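Local atomic coordinates of two-domain protein containing predicted PHP-like metal-dependent phosphoesterase (Bacteroides vulgatus ATCC 8482, PDB entry 3E38), a protein that binds three zinc ions in a predicted PHP-like phosphoesterase domain and probably hydrolyses phosphoester bonds, perhaps in nucleic acids. Residues E55-R60 with S68-S73. Sequence-based numbering, arbitrary orientation.
Sequences EHIEYR and SDHNRS. With ZN (zinc ion), chain J.
Glu55 OE2 is gripped by two serine hydroxyls: Ser73 OG donates to it over 2.7 Å, meeting the anti lone pair, and Ser27 OG also bonds to it, while OE1 is held by Ser30. A buried carboxylate suits this place because small hydroxyls can surround it and fix its rotation. The chain of Glu55 bends at chi2 (-63°), which swings the carboxylate over to the first turn of helix 72-83.

Farther along, the CE1 corner of the His70 ring sits over the centre of the Arg60 guanidinium, His70 CE1 lying 3.5 Å from Arg60 CZ, with the two planes tilted by 31°. The bend at chi3 (-72°) lets the long side chain reach past the ring, and Arg60 NH1 donates to Ser68 O at 3.0 Å in a bent bond, from above the carbonyl plane. A water links the same NH1 to Ser68 OG. Ile57 CD1 makes an off-centre CH-pi contact 4.2 Å from the centroid of the His70 ring. Histidine serves here because both its nitrogens find partners: ND1 reaches His56 O through a water, and NE2 hydrogen-bonds Glu115.

The His56 side chain leaves the backbone away from segment 68-73, and His56 NE2 binds zinc at 2.1 Å, alongside Asp31 and His196, with Thr95 bonded to ND1. The contact thus joins strand to helix in the beta-alpha-beta unit 50-56, 72-83 and 87-95, beside the trinuclear zinc site characteristic of PHP domains.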
ATOM      1  N   GLU B  55     -32.399   2.978   1.277  1.00 29.91           N
ATOM      2  CA  GLU B  55     -32.744   3.205  -0.129  1.00 28.51           C
ATOM      3  C   GLU B  55     -33.620   4.455  -0.277  1.00 31.49           C
ATOM      4  O   GLU B  55     -34.380   4.858   0.617  1.00 28.69           O
ATOM      5  CB  GLU B  55     -33.472   2.016  -0.773  1.00 29.64           C
ATOM      6  CG  GLU B  55     -32.915   0.574  -0.576  1.00 30.90           C
ATOM      7  CD  GLU B  55     -31.543   0.272  -1.142  1.00 36.45           C
ATOM      8  OE1 GLU B  55     -30.879   1.149  -1.735  1.00 23.05           O
ATOM      9  OE2 GLU B  55     -31.125  -0.906  -0.985  1.00 25.46           O
ATOM     10  N   HIS B  56     -33.468   5.089  -1.429  1.00 31.29           N
ATOM     11  CA  HIS B  56     -34.320   6.209  -1.780  1.00 30.24           C
ATOM     12  C   HIS B  56     -35.708   5.627  -1.932  1.00 30.78           C
ATOM     13  O   HIS B  56     -35.896   4.555  -2.524  1.00 26.44           O
ATOM     14  CB  HIS B  56     -33.947   6.850  -3.130  1.00 29.01           C
ATOM     15  CG  HIS B  56     -32.623   7.534  -3.147  1.00 27.36           C
ATOM     16  ND1 HIS B  56     -32.424   8.776  -2.580  1.00 28.25           N
ATOM     17  CD2 HIS B  56     -31.442   7.172  -3.691  1.00 26.64           C
ATOM     18  CE1 HIS B  56     -31.168   9.135  -2.753  1.00 29.76           C
ATOM     19  NE2 HIS B  56     -30.546   8.175  -3.418  1.00 23.14           N
ATOM     20  N   ILE B  57     -36.671   6.366  -1.413  1.00 30.42           N
ATOM     21  CA  ILE B  57     -38.058   6.021  -1.544  1.00 30.87           C
ATOM     22  C   ILE B  57     -38.472   6.444  -2.948  1.00 31.92           C
ATOM     23  O   ILE B  57     -38.989   5.635  -3.726  1.00 32.15           O
ATOM     24  CB  ILE B  57     -38.970   6.746  -0.478  1.00 30.54           C
ATOM     25  CG1 ILE B  57     -38.698   6.176   0.932  1.00 29.34           C
ATOM     26  CG2 ILE B  57     -40.457   6.658  -0.885  1.00 25.40           C
ATOM     27  CD1 ILE B  57     -39.178   4.725   1.149  1.00 28.67           C
ATOM     28  N   GLU B  58     -38.149   7.691  -3.287  1.00 28.75           N
ATOM     29  CA  GLU B  58     -38.640   8.311  -4.532  1.00 29.43           C
ATOM     30  C   GLU B  58     -37.775   8.056  -5.759  1.00 30.79           C
ATOM     31  O   GLU B  58     -38.230   8.182  -6.877  1.00 29.58           O
ATOM     32  CB  GLU B  58     -38.811   9.834  -4.366  1.00 27.70           C
ATOM     33  CG  GLU B  58     -39.755  10.258  -3.256  1.00 27.61           C
ATOM     34  CD  GLU B  58     -39.110  10.240  -1.898  1.00 30.12           C
ATOM     35  OE1 GLU B  58     -37.995   9.698  -1.795  1.00 30.30           O
ATOM     36  OE2 GLU B  58     -39.697  10.782  -0.945  1.00 40.95           O
ATOM     37  N   TYR B  59     -36.529   7.670  -5.544  1.00 31.44           N
ATOM     38  CA  TYR B  59     -35.609   7.487  -6.648  1.00 29.28           C
ATOM     39  C   TYR B  59     -35.051   6.082  -6.749  1.00 27.93           C
ATOM     40  O   TYR B  59     -34.165   5.686  -6.005  1.00 26.26           O
ATOM     41  CB  TYR B  59     -34.486   8.499  -6.503  1.00 30.11           C
ATOM     42  CG  TYR B  59     -33.503   8.524  -7.648  1.00 32.03           C
ATOM     43  CD1 TYR B  59     -33.943   8.786  -8.937  1.00 34.04           C
ATOM     44  CD2 TYR B  59     -32.134   8.338  -7.435  1.00 31.42           C
ATOM     45  CE1 TYR B  59     -33.056   8.851  -9.989  1.00 33.33           C
ATOM     46  CE2 TYR B  59     -31.223   8.410  -8.480  1.00 28.95           C
ATOM     47  CZ  TYR B  59     -31.706   8.661  -9.761  1.00 40.63           C
ATOM     48  OH  TYR B  59     -30.873   8.723 -10.852  1.00 43.74           O
ATOM     49  N   ARG B  60     -35.542   5.382  -7.755  1.00 28.25           N
ATOM     50  CA  ARG B  60     -35.175   3.959  -8.028  1.00 28.61           C
ATOM     51  C   ARG B  60     -34.974   3.762  -9.525  1.00 26.93           C
ATOM     52  O   ARG B  60     -35.841   3.285 -10.247  1.00 25.77           O
ATOM     53  CB  ARG B  60     -36.291   3.041  -7.503  1.00 28.82           C
ATOM     54  CG  ARG B  60     -36.494   3.118  -5.958  1.00 34.34           C
ATOM     55  CD  ARG B  60     -37.397   2.033  -5.461  1.00 40.63           C
ATOM     56  NE  ARG B  60     -38.777   2.289  -5.850  1.00 37.33           N
ATOM     57  CZ  ARG B  60     -39.762   1.401  -5.742  1.00 42.86           C
ATOM     58  NH1 ARG B  60     -39.545   0.159  -5.285  1.00 33.92           N
ATOM     59  NH2 ARG B  60     -40.965   1.751  -6.128  1.00 34.91           N
ATOM     60  N   SER B  68     -39.291  -4.722  -6.919  1.00 26.82           N
ATOM     61  CA  SER B  68     -39.603  -4.951  -5.512  1.00 26.81           C
ATOM     62  C   SER B  68     -40.242  -3.758  -4.861  1.00 27.46           C
ATOM     63  O   SER B  68     -40.414  -2.669  -5.449  1.00 24.79           O
ATOM     64  CB  SER B  68     -38.334  -5.219  -4.722  1.00 30.74           C
ATOM     65  OG  SER B  68     -37.700  -3.985  -4.367  1.00 31.28           O
ATOM     66  N   ASP B  69     -40.584  -3.962  -3.611  1.00 29.29           N
ATOM     67  CA  ASP B  69     -41.085  -2.852  -2.817  1.00 31.61           C
ATOM     68  C   ASP B  69     -39.929  -2.258  -2.014  1.00 32.43           C
ATOM     69  O   ASP B  69     -38.726  -2.548  -2.236  1.00 28.85           O
ATOM     70  CB  ASP B  69     -42.292  -3.215  -1.931  1.00 33.69           C
ATOM     71  CG  ASP B  69     -41.960  -4.233  -0.832  1.00 34.53           C
ATOM     72  OD1 ASP B  69     -40.769  -4.418  -0.503  1.00 36.72           O
ATOM     73  OD2 ASP B  69     -42.911  -4.819  -0.267  1.00 42.94           O
ATOM     74  N   HIS B  70     -40.309  -1.414  -1.072  1.00 30.42           N
ATOM     75  CA  HIS B  70     -39.319  -0.642  -0.344  1.00 30.47           C
ATOM     76  C   HIS B  70     -38.682  -1.347   0.830  1.00 29.35           C
ATOM     77  O   HIS B  70     -37.744  -0.830   1.435  1.00 33.21           O
ATOM     78  CB  HIS B  70     -39.936   0.663   0.137  1.00 28.90           C
ATOM     79  CG  HIS B  70     -40.465   1.511  -0.971  1.00 31.31           C
ATOM     80  ND1 HIS B  70     -39.659   2.290  -1.772  1.00 26.84           N
ATOM     81  CD2 HIS B  70     -41.731   1.708  -1.404  1.00 28.57           C
ATOM     82  CE1 HIS B  70     -40.405   2.926  -2.651  1.00 25.72           C
ATOM     83  NE2 HIS B  70     -41.670   2.592  -2.447  1.00 29.08           N
ATOM     84  N   ASN B  71     -39.152  -2.537   1.141  1.00 29.08           N
ATOM     85  CA  ASN B  71     -38.611  -3.257   2.296  1.00 27.37           C
ATOM     86  C   ASN B  71     -37.643  -4.334   1.830  1.00 29.74           C
ATOM     87  O   ASN B  71     -36.917  -4.930   2.599  1.00 30.27           O
ATOM     88  CB  ASN B  71     -39.747  -3.881   3.101  1.00 22.14           C
ATOM     89  CG  ASN B  71     -40.680  -2.862   3.682  1.00 22.88           C
ATOM     90  OD1 ASN B  71     -40.241  -1.930   4.355  1.00 26.93           O
ATOM     91  ND2 ASN B  71     -41.989  -3.059   3.491  1.00 23.33           N
ATOM     92  N   ARG B  72     -37.625  -4.555   0.530  1.00 28.92           N
ATOM     93  CA  ARG B  72     -36.870  -5.705  -0.012  1.00 28.94           C
ATOM     94  C   ARG B  72     -35.308  -5.728   0.222  1.00 30.82           C
ATOM     95  O   ARG B  72     -34.739  -6.792   0.481  1.00 28.30           O
ATOM     96  CB  ARG B  72     -37.211  -5.858  -1.495  1.00 26.63           C
ATOM     97  CG  ARG B  72     -36.605  -7.062  -2.189  1.00 21.72           C
ATOM     98  CD  ARG B  72     -37.053  -8.345  -1.624  1.00 18.74           C
ATOM     99  NE  ARG B  72     -36.515  -9.444  -2.443  1.00 18.23           N
ATOM    100  CZ  ARG B  72     -36.432 -10.706  -2.060  1.00 25.43           C
ATOM    101  NH1 ARG B  72     -36.833 -11.056  -0.850  1.00 28.89           N
ATOM    102  NH2 ARG B  72     -35.906 -11.611  -2.885  1.00 26.11           N
ATOM    103  N   SER B  73     -34.589  -4.612   0.114  1.00 29.63           N
ATOM    104  CA  SER B  73     -33.131  -4.731   0.276  1.00 31.93           C
ATOM    105  C   SER B  73     -32.805  -5.098   1.739  1.00 30.94           C
ATOM    106  O   SER B  73     -31.930  -5.888   2.012  1.00 33.00           O
ATOM    107  CB  SER B  73     -32.405  -3.487  -0.208  1.00 29.12           C
ATOM    108  OG  SER B  73     -32.887  -2.348   0.424  1.00 36.52           O
TER
HETATM  109 ZN    ZN J   6     -28.530   8.032  -4.128  1.00 32.50          ZN
HETATM  110  O   HOH W   1     -37.014   2.222  -1.442  1.00 22.30           O
HETATM  111  O   HOH W   2     -37.003  -1.478  -5.643  1.00 29.98           O
HETATM  112  O   HOH W   3     -42.910  -0.491  -5.077  1.00 39.23           O